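Local coordinates for uncharacterized protein Atu2452 (Agrobacterium tumefaciens, PDB 2R8B), which is of unknown function but belongs to the dienelactone hydrolase family of alpha/beta-hydrolases and is probably a serine hydrolase, at residues 94-107 against 119-131. Residues are numbered along the deposited sequence; the frame is centred on the assembly and turned at random.
Sequences PVGDVSEHGAARFF and DLERATGKMADFI. With SO4 (sulfate ion), chain C.
An apolar row bordered by a salt-bridge network packs the base of the beta-hairpin 98-105, which follows sheet strand 90-94, against helix 117-138 of this alpha/beta-hydrolase fold. F107 and L120 run side by side, and L120 CD1 makes a CH-pi contact over the centre of the phenyl face, 3.6 Å from the centroid of the F107 ring. The opposite face of F107 is met off-centre by R105 NH1. Further along the helix, A123 CB abuts F106 O and F107 CB. M127, a selenomethionine bent at both chi2 and chi3, brings CE within 3.5 Å of F106 CE2 and also touches the P94 ring, which leans on F130. On the border, D97 OD1 forms salt bridges with R122 NH1 and K126 NZ, each with a weak hydrogen bond of 3.3 Å, the carboxylate and guanidinium planes 69° apart. R122 NE, in turn, donates to D119 OD2 over 3.0 Å, steadying the guanidinium, while D119 OD1 accepts from the backbone N of R108. R105 grips a sulfate, probably picked up during crystallisation, through NH1 and NH2; N150 and N153 of helix 150-161 bind it too. F106 and M127 also pack on I154 of that helix and, with P94, on L68 of strand 64-68.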
ATOM      1  N   PRO A  94      -0.391   6.763   8.373  1.00 54.76           N
ATOM      2  CA  PRO A  94       0.373   7.989   8.261  1.00 55.01           C
ATOM      3  C   PRO A  94      -0.199   8.925   7.222  1.00 55.67           C
ATOM      4  O   PRO A  94      -0.832   8.465   6.231  1.00 56.36           O
ATOM      5  CB  PRO A  94       1.740   7.499   7.780  1.00 55.01           C
ATOM      6  CG  PRO A  94       1.480   6.137   7.158  1.00 54.29           C
ATOM      7  CD  PRO A  94       0.102   5.717   7.458  1.00 54.17           C
ATOM      8  N   VAL A  95       0.032  10.219   7.434  1.00 55.90           N
ATOM      9  CA  VAL A  95      -0.173  11.230   6.387  1.00 56.54           C
ATOM     10  C   VAL A  95       1.143  11.347   5.626  1.00 57.12           C
ATOM     11  O   VAL A  95       2.201  11.373   6.252  1.00 57.77           O
ATOM     12  CB  VAL A  95      -0.574  12.615   6.980  1.00 56.57           C
ATOM     13  CG1 VAL A  95       0.511  13.135   7.959  1.00 56.40           C
ATOM     14  CG2 VAL A  95      -0.923  13.632   5.867  1.00 54.55           C
ATOM     15  N   GLY A  96       1.087  11.389   4.299  1.00 57.10           N
ATOM     16  CA  GLY A  96       2.297  11.557   3.491  1.00 57.74           C
ATOM     17  C   GLY A  96       3.088  12.835   3.756  1.00 57.94           C
ATOM     18  O   GLY A  96       2.571  13.811   4.290  1.00 57.33           O
ATOM     19  N   ASP A  97       4.351  12.827   3.366  1.00 58.74           N
ATOM     20  CA  ASP A  97       5.264  13.888   3.751  1.00 59.64           C
ATOM     21  C   ASP A  97       5.563  14.865   2.642  1.00 59.93           C
ATOM     22  O   ASP A  97       6.428  15.719   2.796  1.00 60.24           O
ATOM     23  CB  ASP A  97       6.569  13.292   4.265  1.00 60.18           C
ATOM     24  CG  ASP A  97       7.224  12.353   3.269  1.00 63.21           C
ATOM     25  OD1 ASP A  97       8.322  11.842   3.585  1.00 66.57           O
ATOM     26  OD2 ASP A  97       6.648  12.107   2.183  1.00 68.12           O
ATOM     27  N   VAL A  98       4.869  14.732   1.519  1.00 60.34           N
ATOM     28  CA  VAL A  98       5.008  15.697   0.433  1.00 60.53           C
ATOM     29  C   VAL A  98       3.680  16.441   0.319  1.00 60.85           C
ATOM     30  O   VAL A  98       2.617  15.839   0.427  1.00 61.27           O
ATOM     31  CB  VAL A  98       5.371  14.997  -0.907  1.00 60.60           C
ATOM     32  CG1 VAL A  98       5.749  16.028  -1.964  1.00 60.78           C
ATOM     33  CG2 VAL A  98       6.496  13.981  -0.710  1.00 59.50           C
ATOM     34  N   SER A  99       3.725  17.747   0.125  1.00 61.08           N
ATOM     35  CA  SER A  99       2.496  18.493  -0.031  1.00 61.55           C
ATOM     36  C   SER A  99       2.503  19.110  -1.436  1.00 62.12           C
ATOM     37  O   SER A  99       3.453  19.789  -1.784  1.00 62.53           O
ATOM     38  CB  SER A  99       2.422  19.532   1.082  1.00 61.28           C
ATOM     39  OG  SER A  99       1.880  20.755   0.642  1.00 61.73           O
ATOM     40  N   GLU A 100       1.481  18.846  -2.254  1.00 62.48           N
ATOM     41  CA  GLU A 100       1.445  19.342  -3.639  1.00 62.72           C
ATOM     42  C   GLU A 100       0.551  20.585  -3.778  1.00 63.09           C
ATOM     43  O   GLU A 100      -0.632  20.458  -4.115  1.00 63.35           O
ATOM     44  CB  GLU A 100       0.970  18.239  -4.573  1.00 62.71           C
ATOM     45  CG  GLU A 100       1.556  18.326  -5.971  1.00 62.96           C
ATOM     46  CD  GLU A 100       1.269  17.073  -6.797  1.00 63.99           C
ATOM     47  OE1 GLU A 100       2.158  16.197  -6.926  1.00 63.31           O
ATOM     48  OE2 GLU A 100       0.141  16.955  -7.304  1.00 64.31           O
ATOM     49  N   HIS A 101       1.145  21.777  -3.582  1.00 63.13           N
ATOM     50  CA  HIS A 101       0.431  22.969  -3.055  1.00 63.19           C
ATOM     51  C   HIS A 101      -0.891  22.531  -2.389  1.00 62.26           C
ATOM     52  O   HIS A 101      -1.943  22.507  -3.028  1.00 62.20           O
ATOM     53  CB  HIS A 101       0.190  24.135  -4.081  1.00 63.96           C
ATOM     54  CG  HIS A 101       0.786  23.931  -5.453  1.00 65.70           C
ATOM     55  ND1 HIS A 101       0.795  22.705  -6.108  1.00 64.94           N
ATOM     56  CD2 HIS A 101       1.326  24.827  -6.322  1.00 66.92           C
ATOM     57  CE1 HIS A 101       1.358  22.844  -7.294  1.00 65.19           C
ATOM     58  NE2 HIS A 101       1.681  24.124  -7.454  1.00 68.66           N
ATOM     59  N   GLY A 102      -0.833  22.142  -1.123  1.00 61.10           N
ATOM     60  CA  GLY A 102      -2.032  21.659  -0.447  1.00 59.86           C
ATOM     61  C   GLY A 102      -2.120  20.147  -0.305  1.00 58.91           C
ATOM     62  O   GLY A 102      -1.894  19.620   0.779  1.00 58.31           O
ATOM     63  N   ALA A 103      -2.447  19.448  -1.395  1.00 58.20           N
ATOM     64  CA  ALA A 103      -2.682  17.987  -1.340  1.00 57.18           C
ATOM     65  C   ALA A 103      -1.455  17.133  -0.904  1.00 56.59           C
ATOM     66  O   ALA A 103      -0.382  17.173  -1.517  1.00 56.64           O
ATOM     67  CB  ALA A 103      -3.284  17.484  -2.646  1.00 56.48           C
ATOM     68  N   ALA A 104      -1.624  16.369   0.170  1.00 55.63           N
ATOM     69  CA  ALA A 104      -0.535  15.545   0.673  1.00 54.98           C
ATOM     70  C   ALA A 104      -0.366  14.233  -0.121  1.00 54.57           C
ATOM     71  O   ALA A 104      -1.364  13.611  -0.537  1.00 54.51           O
ATOM     72  CB  ALA A 104      -0.738  15.269   2.131  1.00 54.76           C
ATOM     73  N   ARG A 105       0.888  13.831  -0.348  1.00 53.85           N
ATOM     74  CA  ARG A 105       1.208  12.549  -1.012  1.00 53.37           C
ATOM     75  C   ARG A 105       2.457  11.962  -0.425  1.00 53.42           C
ATOM     76  O   ARG A 105       3.124  12.622   0.380  1.00 53.35           O
ATOM     77  CB  ARG A 105       1.341  12.658  -2.542  1.00 53.41           C
ATOM     78  CG  ARG A 105       1.798  14.011  -3.082  1.00 53.88           C
ATOM     79  CD  ARG A 105       1.636  14.159  -4.581  1.00 52.07           C
ATOM     80  NE  ARG A 105       2.452  13.166  -5.260  1.00 51.81           N
ATOM     81  CZ  ARG A 105       1.972  12.190  -6.038  1.00 54.09           C
ATOM     82  NH1 ARG A 105       2.812  11.310  -6.591  1.00 54.11           N
ATOM     83  NH2 ARG A 105       0.659  12.099  -6.285  1.00 52.79           N
ATOM     84  N   PHE A 106       2.761  10.728  -0.827  1.00 53.10           N
ATOM     85  CA  PHE A 106       3.903  10.011  -0.297  1.00 53.33           C
ATOM     86  C   PHE A 106       5.244  10.130  -1.039  1.00 54.34           C
ATOM     87  O   PHE A 106       6.242   9.555  -0.566  1.00 55.10           O
ATOM     88  CB  PHE A 106       3.561   8.544  -0.132  1.00 53.18           C
ATOM     89  CG  PHE A 106       2.665   8.280   1.011  1.00 52.29           C
ATOM     90  CD1 PHE A 106       1.295   8.108   0.809  1.00 52.40           C
ATOM     91  CD2 PHE A 106       3.172   8.244   2.314  1.00 52.23           C
ATOM     92  CE1 PHE A 106       0.419   7.886   1.897  1.00 50.13           C
ATOM     93  CE2 PHE A 106       2.328   8.028   3.398  1.00 51.53           C
ATOM     94  CZ  PHE A 106       0.941   7.845   3.182  1.00 52.28           C
ATOM     95  N   PHE A 107       5.280  10.825  -2.185  1.00 54.73           N
ATOM     96  CA  PHE A 107       6.529  11.047  -2.963  1.00 55.12           C
ATOM     97  C   PHE A 107       6.242  11.971  -4.103  1.00 56.29           C
ATOM     98  O   PHE A 107       5.100  12.118  -4.510  1.00 56.53           O
ATOM     99  CB  PHE A 107       7.153   9.758  -3.500  1.00 54.76           C
ATOM    100  CG  PHE A 107       6.284   9.029  -4.481  1.00 53.06           C
ATOM    101  CD1 PHE A 107       5.253   8.204  -4.035  1.00 52.97           C
ATOM    102  CD2 PHE A 107       6.493   9.167  -5.839  1.00 53.70           C
ATOM    103  CE1 PHE A 107       4.434   7.526  -4.905  1.00 53.34           C
ATOM    104  CE2 PHE A 107       5.681   8.516  -6.730  1.00 55.18           C
ATOM    105  CZ  PHE A 107       4.632   7.672  -6.241  1.00 55.65           C
ATOM    106  N   ASP A 119      13.132  10.791  -5.139  1.00 51.94           N
ATOM    107  CA  ASP A 119      12.201  10.958  -4.027  1.00 51.10           C
ATOM    108  C   ASP A 119      11.471   9.674  -3.711  1.00 50.14           C
ATOM    109  O   ASP A 119      11.275   9.359  -2.564  1.00 50.13           O
ATOM    110  CB  ASP A 119      11.212  12.091  -4.259  1.00 51.05           C
ATOM    111  CG  ASP A 119      10.608  12.605  -2.958  1.00 50.42           C
ATOM    112  OD1 ASP A 119       9.395  12.359  -2.769  1.00 48.30           O
ATOM    113  OD2 ASP A 119      11.339  13.252  -2.149  1.00 49.53           O
ATOM    114  N   LEU A 120      11.087   8.936  -4.735  1.00 49.48           N
ATOM    115  CA  LEU A 120      10.457   7.647  -4.524  1.00 49.74           C
ATOM    116  C   LEU A 120      11.345   6.676  -3.767  1.00 49.74           C
ATOM    117  O   LEU A 120      10.865   5.984  -2.870  1.00 49.18           O
ATOM    118  CB  LEU A 120      10.008   7.018  -5.844  1.00 49.65           C
ATOM    119  CG  LEU A 120       9.405   5.620  -5.718  1.00 48.85           C
ATOM    120  CD1 LEU A 120       7.970   5.712  -5.259  1.00 49.10           C
ATOM    121  CD2 LEU A 120       9.481   4.881  -7.033  1.00 47.64           C
ATOM    122  N   GLU A 121      12.623   6.626  -4.131  1.00 50.01           N
ATOM    123  CA  GLU A 121      13.571   5.784  -3.432  1.00 51.79           C
ATOM    124  C   GLU A 121      13.741   6.281  -1.988  1.00 51.48           C
ATOM    125  O   GLU A 121      13.739   5.478  -1.033  1.00 51.37           O
ATOM    126  CB  GLU A 121      14.878   5.707  -4.198  1.00 51.44           C
ATOM    127  CG  GLU A 121      16.167   5.700  -3.363  1.00 54.43           C
ATOM    128  CD  GLU A 121      17.384   5.288  -4.216  1.00 55.55           C
ATOM    129  OE1 GLU A 121      17.310   4.139  -4.706  1.00 62.51           O
ATOM    130  OE2 GLU A 121      18.381   6.064  -4.410  1.00 56.19           O
ATOM    131  N   ARG A 122      13.817   7.603  -1.817  1.00 51.44           N
ATOM    132  CA  ARG A 122      13.880   8.180  -0.461  1.00 51.26           C
ATOM    133  C   ARG A 122      12.720   7.707   0.416  1.00 51.13           C
ATOM    134  O   ARG A 122      12.946   7.327   1.571  1.00 51.37           O
ATOM    135  CB  ARG A 122      13.961   9.724  -0.468  1.00 51.44           C
ATOM    136  CG  ARG A 122      14.027  10.351   0.939  1.00 50.31           C
ATOM    137  CD  ARG A 122      13.579  11.815   0.987  1.00 50.39           C
ATOM    138  NE  ARG A 122      12.232  12.066   0.430  1.00 50.61           N
ATOM    139  CZ  ARG A 122      11.059  11.617   0.932  1.00 49.06           C
ATOM    140  NH1 ARG A 122      11.014  10.849   2.016  1.00 45.72           N
ATOM    141  NH2 ARG A 122       9.907  11.938   0.338  1.00 45.71           N
ATOM    142  N   ALA A 123      11.511   7.715  -0.156  1.00 50.69           N
ATOM    143  CA  ALA A 123      10.259   7.500   0.572  1.00 51.06           C
ATOM    144  C   ALA A 123      10.039   6.027   0.853  1.00 51.75           C
ATOM    145  O   ALA A 123       9.456   5.625   1.876  1.00 51.82           O
ATOM    146  CB  ALA A 123       9.096   8.045  -0.215  1.00 50.66           C
ATOM    147  N   THR A 124      10.517   5.217  -0.083  1.00 52.43           N
ATOM    148  CA  THR A 124      10.454   3.769   0.046  1.00 51.90           C
ATOM    149  C   THR A 124      11.323   3.354   1.213  1.00 51.76           C
ATOM    150  O   THR A 124      10.871   2.591   2.063  1.00 52.82           O
ATOM    151  CB  THR A 124      10.838   3.101  -1.277  1.00 51.85           C
ATOM    152  OG1 THR A 124       9.847   3.460  -2.241  1.00 50.23           O
ATOM    153  CG2 THR A 124      10.889   1.590  -1.149  1.00 51.71           C
ATOM    154  N   GLY A 125      12.532   3.906   1.282  1.00 51.42           N
ATOM    155  CA  GLY A 125      13.425   3.697   2.403  1.00 50.82           C
ATOM    156  C   GLY A 125      12.881   4.190   3.719  1.00 50.96           C
ATOM    157  O   GLY A 125      13.130   3.561   4.738  1.00 51.15           O
ATOM    158  N   LYS A 126      12.128   5.295   3.710  1.00 51.09           N
ATOM    159  CA  LYS A 126      11.503   5.833   4.936  1.00 51.07           C
ATOM    160  C   LYS A 126      10.370   4.925   5.416  1.00 51.76           C
ATOM    161  O   LYS A 126      10.400   4.465   6.551  1.00 51.69           O
ATOM    162  CB  LYS A 126      11.005   7.260   4.707  1.00 51.29           C
ATOM    163  CG  LYS A 126      10.581   8.034   5.944  1.00 50.92           C
ATOM    164  CD  LYS A 126      10.466   9.546   5.668  1.00 50.62           C
ATOM    165  CE  LYS A 126       9.387  10.197   6.560  1.00 50.22           C
ATOM    166  NZ  LYS A 126       9.507  11.686   6.713  1.00 46.93           N
HETATM  167  N   MSE A 127       9.394   4.643   4.544  1.00 52.90           N
HETATM  168  CA  MSE A 127       8.342   3.652   4.812  1.00 53.44           C
HETATM  169  C   MSE A 127       8.813   2.322   5.377  1.00 53.43           C
HETATM  170  O   MSE A 127       8.315   1.875   6.427  1.00 54.28           O
HETATM  171  CB  MSE A 127       7.605   3.316   3.551  1.00 54.43           C
HETATM  172  CG  MSE A 127       6.333   3.982   3.441  1.00 57.08           C
HETATM  173 SE   MSE A 127       5.058   3.599   4.841  0.90 64.92          SE
HETATM  174  CE  MSE A 127       4.315   5.413   4.725  1.00 60.02           C
ATOM    175  N   ALA A 128       9.735   1.668   4.672  1.00 52.35           N
ATOM    176  CA  ALA A 128      10.286   0.420   5.153  1.00 52.12           C
ATOM    177  C   ALA A 128      10.689   0.553   6.630  1.00 52.49           C
ATOM    178  O   ALA A 128      10.253  -0.232   7.464  1.00 52.40           O
ATOM    179  CB  ALA A 128      11.468   0.037   4.330  1.00 52.20           C
ATOM    180  N   ASP A 129      11.502   1.562   6.942  1.00 52.24           N
ATOM    181  CA  ASP A 129      12.037   1.737   8.282  1.00 52.28           C
ATOM    182  C   ASP A 129      10.944   1.929   9.313  1.00 52.47           C
ATOM    183  O   ASP A 129      10.951   1.266  10.367  1.00 52.57           O
ATOM    184  CB  ASP A 129      13.001   2.916   8.302  1.00 51.88           C
ATOM    185  CG  ASP A 129      14.314   2.576   7.651  1.00 52.45           C
ATOM    186  OD1 ASP A 129      14.626   1.363   7.643  1.00 52.44           O
ATOM    187  OD2 ASP A 129      15.025   3.490   7.149  1.00 52.08           O
ATOM    188  N   PHE A 130      10.028   2.839   8.973  1.00 51.95           N
ATOM    189  CA  PHE A 130       8.855   3.181   9.730  1.00 51.24           C
ATOM    190  C   PHE A 130       8.104   1.897  10.035  1.00 51.44           C
ATOM    191  O   PHE A 130       7.862   1.579  11.186  1.00 51.81           O
ATOM    192  CB  PHE A 130       8.026   4.131   8.869  1.00 50.90           C
ATOM    193  CG  PHE A 130       6.730   4.578   9.485  1.00 50.48           C
ATOM    194  CD1 PHE A 130       6.702   5.558  10.468  1.00 51.07           C
ATOM    195  CD2 PHE A 130       5.527   4.083   9.024  1.00 50.89           C
ATOM    196  CE1 PHE A 130       5.494   6.002  11.022  1.00 49.73           C
ATOM    197  CE2 PHE A 130       4.321   4.531   9.569  1.00 48.70           C
ATOM    198  CZ  PHE A 130       4.316   5.481  10.576  1.00 49.14           C
ATOM    199  N   ILE A 131       7.786   1.118   9.017  1.00 51.70           N
ATOM    200  CA  ILE A 131       7.129  -0.165   9.254  1.00 51.91           C
ATOM    201  C   ILE A 131       7.950  -1.126  10.165  1.00 52.01           C
ATOM    202  O   ILE A 131       7.441  -1.538  11.193  1.00 53.13           O
ATOM    203  CB  ILE A 131       6.644  -0.809   7.911  1.00 52.20           C
ATOM    204  CG1 ILE A 131       5.497   0.023   7.327  1.00 50.74           C
ATOM    205  CG2 ILE A 131       6.166  -2.254   8.132  1.00 52.36           C
ATOM    206  CD1 ILE A 131       5.311  -0.125   5.860  1.00 49.60           C
TER
HETATM  207  S   SO4 C 250       0.933   8.817  -8.017  0.70 93.00           S
HETATM  208  O1  SO4 C 250       1.522   7.730  -7.244  0.70 92.80           O
HETATM  209  O2  SO4 C 250       0.168   9.659  -7.105  0.70 94.93           O
HETATM  210  O3  SO4 C 250       2.023   9.631  -8.551  0.70 93.85           O
HETATM  211  O4  SO4 C 250       0.027   8.340  -9.085  0.70 92.31           O